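Local coordinates for tubulin-like protein CetZ1 (Haloferax volcanii, PDB 4B46), which binds and hydrolyses GTP as a tubulin-like cytoskeletal protein and controls cell shape, being essential for the rod-shaped cells required for efficient swimming, at residues A36-A40 against K41-L45; S153-T156 against F157-V161; V213-S216 against S217-I220. One frame throughout, in Å; residues are numbered along the deposited sequence.

Contact 1. Residues A36-A40 against K41-L45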
loop_
_atom_site.group_PDB
_atom_site.type_symbol
_atom_site.label_atom_id
_atom_site.label_comp_id
_atom_site.label_asym_id
_atom_site.label_seq_id
_atom_site.Cartn_x
_atom_site.Cartn_y
_atom_site.Cartn_z
ATOM N N ALA A 36 -12.377 -4.000 8.007
ATOM C CA ALA A 36 -12.348 -2.540 8.140
ATOM C C ALA A 36 -12.547 -2.158 9.601
ATOM O O ALA A 36 -13.465 -2.661 10.264
ATOM C CB ALA A 36 -13.441 -1.906 7.295
ATOM N N VAL A 37 -11.679 -1.289 10.104
ATOM C CA VAL A 37 -11.745 -0.855 11.495
ATOM C C VAL A 37 -11.906 0.652 11.520
ATOM O O VAL A 37 -11.152 1.371 10.859
ATOM C CB VAL A 37 -10.463 -1.201 12.279
ATOM C CG1 VAL A 37 -10.631 -0.828 13.761
ATOM C CG2 VAL A 37 -10.106 -2.688 12.131
ATOM N N ASN A 38 -12.881 1.134 12.279
ATOM C CA ASN A 38 -13.113 2.576 12.357
ATOM C C ASN A 38 -13.802 2.937 13.667
ATOM O O ASN A 38 -14.324 2.059 14.364
ATOM C CB ASN A 38 -13.925 3.067 11.143
ATOM C CG ASN A 38 -13.643 4.539 10.783
ATOM O OD1 ASN A 38 -13.363 5.373 11.649
ATOM N ND2 ASN A 38 -13.731 4.853 9.494
ATOM N N SER A 39 -13.780 4.221 14.014
ATOM C CA SER A 39 -14.453 4.687 15.222
ATOM C C SER A 39 -15.652 5.519 14.824
ATOM O O SER A 39 -16.402 6.003 15.675
ATOM C CB SER A 39 -13.505 5.530 16.072
ATOM O OG SER A 39 -12.995 6.622 15.325
ATOM N N ALA A 40 -15.821 5.695 13.519
ATOM C CA ALA A 40 -16.937 6.464 12.989
ATOM C C ALA A 40 -17.890 5.495 12.325
ATOM O O ALA A 40 -17.526 4.826 11.353
ATOM C CB ALA A 40 -16.446 7.537 11.987
ATOM N N LYS A 41 -19.102 5.409 12.864
ATOM C CA LYS A 41 -20.073 4.412 12.437
ATOM C C LYS A 41 -20.541 4.637 11.007
ATOM O O LYS A 41 -20.683 3.687 10.236
ATOM C CB LYS A 41 -21.272 4.391 13.388
ATOM C CG LYS A 41 -22.288 3.311 13.073
ATOM C CD LYS A 41 -23.201 3.055 14.267
ATOM C CE LYS A 41 -24.281 2.023 13.949
ATOM N NZ LYS A 41 -25.409 2.611 13.171
ATOM N N ALA A 42 -20.771 5.897 10.654
ATOM C CA ALA A 42 -21.234 6.233 9.315
ATOM C C ALA A 42 -20.265 5.762 8.217
ATOM O O ALA A 42 -20.704 5.362 7.144
ATOM C CB ALA A 42 -21.486 7.725 9.203
ATOM N N ASP A 43 -18.961 5.810 8.488
ATOM C CA ASP A 43 -17.948 5.361 7.524
ATOM C C ASP A 43 -18.085 3.880 7.208
ATOM O O ASP A 43 -18.004 3.479 6.048
ATOM C CB ASP A 43 -16.525 5.630 8.042
ATOM C CG ASP A 43 -16.230 7.112 8.208
ATOM O OD1 ASP A 43 -17.105 7.930 7.865
ATOM O OD2 ASP A 43 -15.129 7.461 8.681
ATOM N N LEU A 44 -18.299 3.069 8.242
ATOM C CA LEU A 44 -18.402 1.626 8.062
ATOM C C LEU A 44 -19.648 1.244 7.279
ATOM O O LEU A 44 -19.620 0.303 6.495
ATOM C CB LEU A 44 -18.380 0.906 9.413
ATOM C CG LEU A 44 -17.071 1.010 10.199
ATOM C CD1 LEU A 44 -17.264 0.391 11.579
ATOM C CD2 LEU A 44 -15.919 0.319 9.445
ATOM N N LEU A 45 -20.736 1.979 7.494
ATOM C CA LEU A 45 -21.982 1.740 6.775
ATOM C C LEU A 45 -21.846 2.038 5.285
ATOM O O LEU A 45 -22.547 1.457 4.461
ATOM C CB LEU A 45 -23.108 2.599 7.362
ATOM C CG LEU A 45 -23.552 2.288 8.791
ATOM C CD1 LEU A 45 -24.567 3.327 9.260
ATOM C CD2 LEU A 45 -24.143 0.889 8.873
#
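Asn38, the last residue of its strand, meets Asp43 on the first turn of the following short helix, their amide and carboxylate planes turned 62° apart. The link is a weak hydrogen bond: Asn38 ND2 lies 3.1 Å from Asp43 OD2, but the N-H...O angle is only 129°. The other end of the amide turns back on its own chain. Asn38 OD1 takes Ser39 N at 2.7 Å in the carbonyl plane, on a lone pair, and Ala40 N at 3.1 Å from above that plane, the latter closing an Asx turn. With CG anti to the backbone N (chi1 -152°), the rotation of the amide about chi2 leaves OD1 to the turn and ND2 to Asp43. Replacing Asn38 by an alanine would probably leave the Ser39 and Ala40 N-H groups without their shared acceptor and Asp43 OD2 without the weak bond from ND2. On the apolar side, Leu44 CD2 packs against Asn38 CB at 3.8 Å and Ala36 CB at 4.0 Å. Ala40, at the N-cap, presents its CB to Asp43 OD2 at 3.6 Å. Gln10, a GTP-binding residue, touches both Asn38 and Asp43, and Ser39 OG bonds Thr111 OG1. This is the strand-to-helix turn of a beta-alpha-beta unit beside the nucleotide pocket of the tubulin/FtsZ GTPase domain.

Contact 2. Residues S153-T156 against F157-V161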
loop_
_atom_site.group_PDB
_atom_site.type_symbol
_atom_site.label_atom_id
_atom_site.label_comp_id
_atom_site.label_asym_id
_atom_site.label_seq_id
_atom_site.Cartn_x
_atom_site.Cartn_y
_atom_site.Cartn_z
ATOM N N SER A 153 2.685 9.652 12.875
ATOM C CA SER A 153 2.206 8.315 12.541
ATOM C C SER A 153 3.266 7.530 11.757
ATOM O O SER A 153 3.520 6.344 12.031
ATOM C CB SER A 153 0.909 8.413 11.731
ATOM O OG SER A 153 0.378 7.131 11.423
ATOM N N PHE A 154 3.884 8.198 10.789
ATOM C CA PHE A 154 4.925 7.565 9.981
ATOM C C PHE A 154 6.056 7.003 10.850
ATOM O O PHE A 154 6.486 5.870 10.653
ATOM C CB PHE A 154 5.500 8.528 8.929
ATOM C CG PHE A 154 6.729 7.983 8.237
ATOM C CD1 PHE A 154 6.608 7.152 7.139
ATOM C CD2 PHE A 154 8.001 8.269 8.720
ATOM C CE1 PHE A 154 7.741 6.618 6.516
ATOM C CE2 PHE A 154 9.136 7.742 8.103
ATOM C CZ PHE A 154 9.000 6.913 7.005
ATOM N N GLN A 155 6.530 7.803 11.804
ATOM C CA GLN A 155 7.629 7.397 12.677
ATOM C C GLN A 155 7.316 6.076 13.367
ATOM O O GLN A 155 8.170 5.200 13.452
ATOM C CB GLN A 155 7.902 8.456 13.750
ATOM C CG GLN A 155 8.284 9.824 13.223
ATOM C CD GLN A 155 9.716 9.885 12.733
ATOM O OE1 GLN A 155 9.969 10.041 11.540
ATOM N NE2 GLN A 155 10.662 9.771 13.658
ATOM N N THR A 156 6.085 5.940 13.849
ATOM C CA THR A 156 5.700 4.752 14.609
ATOM C C THR A 156 5.376 3.594 13.684
ATOM O O THR A 156 5.824 2.466 13.905
ATOM C CB THR A 156 4.473 5.027 15.503
ATOM O OG1 THR A 156 4.708 6.207 16.269
ATOM C CG2 THR A 156 4.225 3.854 16.459
ATOM N N PHE A 157 4.585 3.875 12.652
ATOM C CA PHE A 157 4.151 2.848 11.697
ATOM C C PHE A 157 5.337 2.113 11.048
ATOM O O PHE A 157 5.334 0.880 10.933
ATOM C CB PHE A 157 3.302 3.508 10.606
ATOM C CG PHE A 157 2.340 2.583 9.917
ATOM C CD1 PHE A 157 2.159 1.280 10.351
ATOM C CD2 PHE A 157 1.589 3.036 8.848
ATOM C CE1 PHE A 157 1.255 0.438 9.715
ATOM C CE2 PHE A 157 0.689 2.200 8.203
ATOM C CZ PHE A 157 0.530 0.890 8.639
ATOM N N VAL A 158 6.347 2.871 10.623
ATOM C CA VAL A 158 7.472 2.286 9.898
ATOM C C VAL A 158 8.238 1.323 10.801
ATOM O O VAL A 158 8.807 0.337 10.338
ATOM C CB VAL A 158 8.406 3.375 9.289
ATOM C CG1 VAL A 158 9.241 4.040 10.367
ATOM C CG2 VAL A 158 9.306 2.780 8.204
ATOM N N ARG A 159 8.213 1.592 12.100
ATOM C CA ARG A 159 8.918 0.762 13.063
ATOM C C ARG A 159 8.151 -0.502 13.447
ATOM O O ARG A 159 8.735 -1.439 13.989
ATOM C CB ARG A 159 9.265 1.579 14.313
ATOM C CG ARG A 159 10.459 2.510 14.122
ATOM C CD ARG A 159 10.468 3.626 15.156
ATOM N NE ARG A 159 11.619 4.521 15.023
ATOM C CZ ARG A 159 11.739 5.479 14.104
ATOM N NH1 ARG A 159 10.784 5.671 13.204
ATOM N NH2 ARG A 159 12.825 6.242 14.078
ATOM N N GLU A 160 6.851 -0.539 13.165
ATOM C CA GLU A 160 6.016 -1.665 13.617
ATOM C C GLU A 160 5.653 -2.663 12.530
ATOM O O GLU A 160 5.062 -3.696 12.818
ATOM C CB GLU A 160 4.716 -1.161 14.258
ATOM C CG GLU A 160 4.910 -0.231 15.457
ATOM C CD GLU A 160 5.677 -0.863 16.606
ATOM O OE1 GLU A 160 5.820 -2.104 16.651
ATOM O OE2 GLU A 160 6.138 -0.106 17.477
ATOM N N VAL A 161 5.974 -2.348 11.281
ATOM C CA VAL A 161 5.730 -3.280 10.183
ATOM C C VAL A 161 7.033 -3.875 9.650
ATOM O O VAL A 161 8.114 -3.331 9.876
ATOM C CB VAL A 161 5.002 -2.597 9.020
ATOM C CG1 VAL A 161 3.578 -2.227 9.433
ATOM C CG2 VAL A 161 5.774 -1.357 8.550
#
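The C-terminal turns of helix 144-160, the helical arm of a beta-alpha-beta unit between strands 131-137 and 163-168, hold this contact. Two backbone bonds give the helical evidence: Phe157 N reaches Ser153 O at 2.8 Å, and Val158 N reaches Phe154 O at 3.0 Å. At the next residue the pattern changes. Arg159 N makes a weak bond to Thr156 O, three residues back, while Gln155 O receives the Arg159 guanidinium instead. NH1 of Arg159 lies 2.7 Å from Gln155 O, with an N-H...O angle of 141°, and the oxygen sits at the guanidinium edge, tilted 22° from its plane. The arginine chain, extended from CG to NE, passes this oxygen with Arg159 CD 3.3 Å from Gln155 O, and the turn about chi4 (77°) brings NH1 back to it. The Gln155 and Arg159 side chains point the same way, side by side, with amide and guanidinium planes 44° apart. On another side of the helix, Val158 CB stands over one face of the Phe154 ring, offset toward its rim and 4.3 Å from CZ. Leu164 of strand 163-168 touches Phe154, Phe157 and Val158, while Ile355 of helix 353-366 also meets Phe154. Ser153 OG bonds to Ser113 O, and Phe157 packs on Ala116 of helix 111-126. The i to i+4 bonds are those of an alpha-helix, and this one, packed against strand 163-168 and helices 111-126 and 353-366, is the crossover helix of a beta-alpha-beta unit in the Rossmann-like GTPase domain.

Contact 3. Residues V213-S216 against S217-I220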
loop_
_atom_site.group_PDB
_atom_site.type_symbol
_atom_site.label_atom_id
_atom_site.label_comp_id
_atom_site.label_asym_id
_atom_site.label_seq_id
_atom_site.Cartn_x
_atom_site.Cartn_y
_atom_site.Cartn_z
ATOM N N VAL A 213 7.272 -17.106 -13.543
ATOM C CA VAL A 213 6.211 -16.382 -12.858
ATOM C C VAL A 213 6.669 -15.871 -11.495
ATOM O O VAL A 213 7.371 -16.569 -10.768
ATOM C CB VAL A 213 4.958 -17.279 -12.700
ATOM C CG1 VAL A 213 3.848 -16.558 -11.935
ATOM C CG2 VAL A 213 4.462 -17.735 -14.066
ATOM N N VAL A 214 6.285 -14.641 -11.165
ATOM C CA VAL A 214 6.612 -14.057 -9.874
ATOM C C VAL A 214 5.813 -14.754 -8.790
ATOM O O VAL A 214 4.586 -14.807 -8.858
ATOM C CB VAL A 214 6.251 -12.548 -9.813
ATOM C CG1 VAL A 214 6.392 -12.014 -8.386
ATOM C CG2 VAL A 214 7.107 -11.744 -10.764
ATOM N N ASP A 215 6.497 -15.278 -7.780
ATOM C CA ASP A 215 5.785 -15.864 -6.651
ATOM C C ASP A 215 5.865 -14.958 -5.423
ATOM O O ASP A 215 6.608 -13.978 -5.418
ATOM C CB ASP A 215 6.277 -17.287 -6.351
ATOM C CG ASP A 215 7.769 -17.363 -6.137
ATOM O OD1 ASP A 215 8.341 -16.457 -5.498
ATOM O OD2 ASP A 215 8.382 -18.338 -6.609
ATOM N N SER A 216 5.089 -15.286 -4.398
ATOM C CA SER A 216 5.047 -14.503 -3.165
ATOM C C SER A 216 6.416 -14.387 -2.498
ATOM O O SER A 216 6.741 -13.356 -1.896
ATOM C CB SER A 216 4.051 -15.127 -2.182
ATOM O OG SER A 216 2.835 -15.433 -2.838
ATOM N N SER A 217 7.203 -15.456 -2.590
ATOM C CA SER A 217 8.543 -15.462 -2.022
ATOM C C SER A 217 9.384 -14.300 -2.534
ATOM O O SER A 217 10.121 -13.665 -1.776
ATOM C CB SER A 217 9.248 -16.784 -2.330
ATOM O OG SER A 217 9.572 -17.442 -1.122
ATOM N N GLU A 218 9.268 -14.021 -3.823
ATOM C CA GLU A 218 10.036 -12.942 -4.425
ATOM C C GLU A 218 9.624 -11.579 -3.893
ATOM O O GLU A 218 10.453 -10.681 -3.749
ATOM C CB GLU A 218 9.912 -12.984 -5.950
ATOM C CG GLU A 218 10.602 -14.189 -6.569
ATOM C CD GLU A 218 10.656 -14.111 -8.072
ATOM O OE1 GLU A 218 9.659 -14.487 -8.719
ATOM O OE2 GLU A 218 11.694 -13.670 -8.606
ATOM N N ILE A 219 8.337 -11.420 -3.617
ATOM C CA ILE A 219 7.842 -10.168 -3.066
ATOM C C ILE A 219 8.298 -10.038 -1.624
ATOM O O ILE A 219 8.813 -8.994 -1.214
ATOM C CB ILE A 219 6.309 -10.090 -3.134
ATOM C CG1 ILE A 219 5.859 -10.011 -4.594
ATOM C CG2 ILE A 219 5.789 -8.888 -2.330
ATOM C CD1 ILE A 219 4.367 -10.174 -4.778
ATOM N N ILE A 220 8.118 -11.110 -0.859
ATOM C CA ILE A 220 8.498 -11.110 0.546
ATOM C C ILE A 220 9.996 -10.835 0.698
ATOM O O ILE A 220 10.420 -10.027 1.530
ATOM C CB ILE A 220 8.092 -12.449 1.208
ATOM C CG1 ILE A 220 6.565 -12.509 1.315
ATOM C CG2 ILE A 220 8.749 -12.620 2.574
ATOM C CD1 ILE A 220 6.030 -13.856 1.714
#
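Two acidic side chains, Asp215 and Glu218, sit close together in a capping box, with Asp215 OD1 only 4.0 Å from Glu218 OE1. Each carboxylate turns toward the other residue's backbone N-H. Asp215, the N-cap of helix 216-223, accepts from Glu218 N through OD1 at 3.1 Å, the N-H...O angle being 146° and the oxygen met nearly along its C-O axis. Its chi1 of 55° sets CG between the backbone N and the carbonyl carbon, which helps bring OD1 to the backbone N of Glu218. The same Glu218 N also makes a weak bond to Asp215 O. In return, Glu218 extends beyond CG and reaches back to Asp215 N through OE1, at 3.4 Å and weak. That oxygen also comes within 3.3 Å of Val214 CA, as the glutamate crosses the valine obliquely. Deeper in, Val214 CG1 faces Ile219 CG1 at 4.3 Å, and Tyr332 of strand 326-333 touches both residues. An i to i+4 bond from Ile220 N to Ser216 O is 2.8 Å long with an N-H...O angle of 172°. Ser216 OG hydrogen-bonds to Asp99 OD2, and Arg328 touches Glu218. Two neighbouring negative charges would ordinarily repel; here the amides and the positive dipole end at the helix start probably offset part of that cost, mainly for Asp215, and Arg328 beside Glu218 may help.

The three contacts follow one another along the chain without interleaving, and none touches another. Contacts 1 and 2 both belong to the GTPase domain, in beta-alpha-beta units of one mixed sheet, their centres about 23 Å apart. Contact 1 leaves strand 31-38 near the bound GDP; contact 2 lies on the helix leading into strand 163-168, the Ser153 side chain about 9 Å from the GDP. Contact 3 lies in the CetZ C-terminal domain, beside the outermost strand 326-333, its centre about 24 Å from that of contact 2. Contacts 1 and 3 lie on opposite sides of the chain's centre, their centres about 33 Å apart. The one sheet thus runs through both domains, from contact 1 at the nucleotide to contact 3, remote from the known GTP-binding residues.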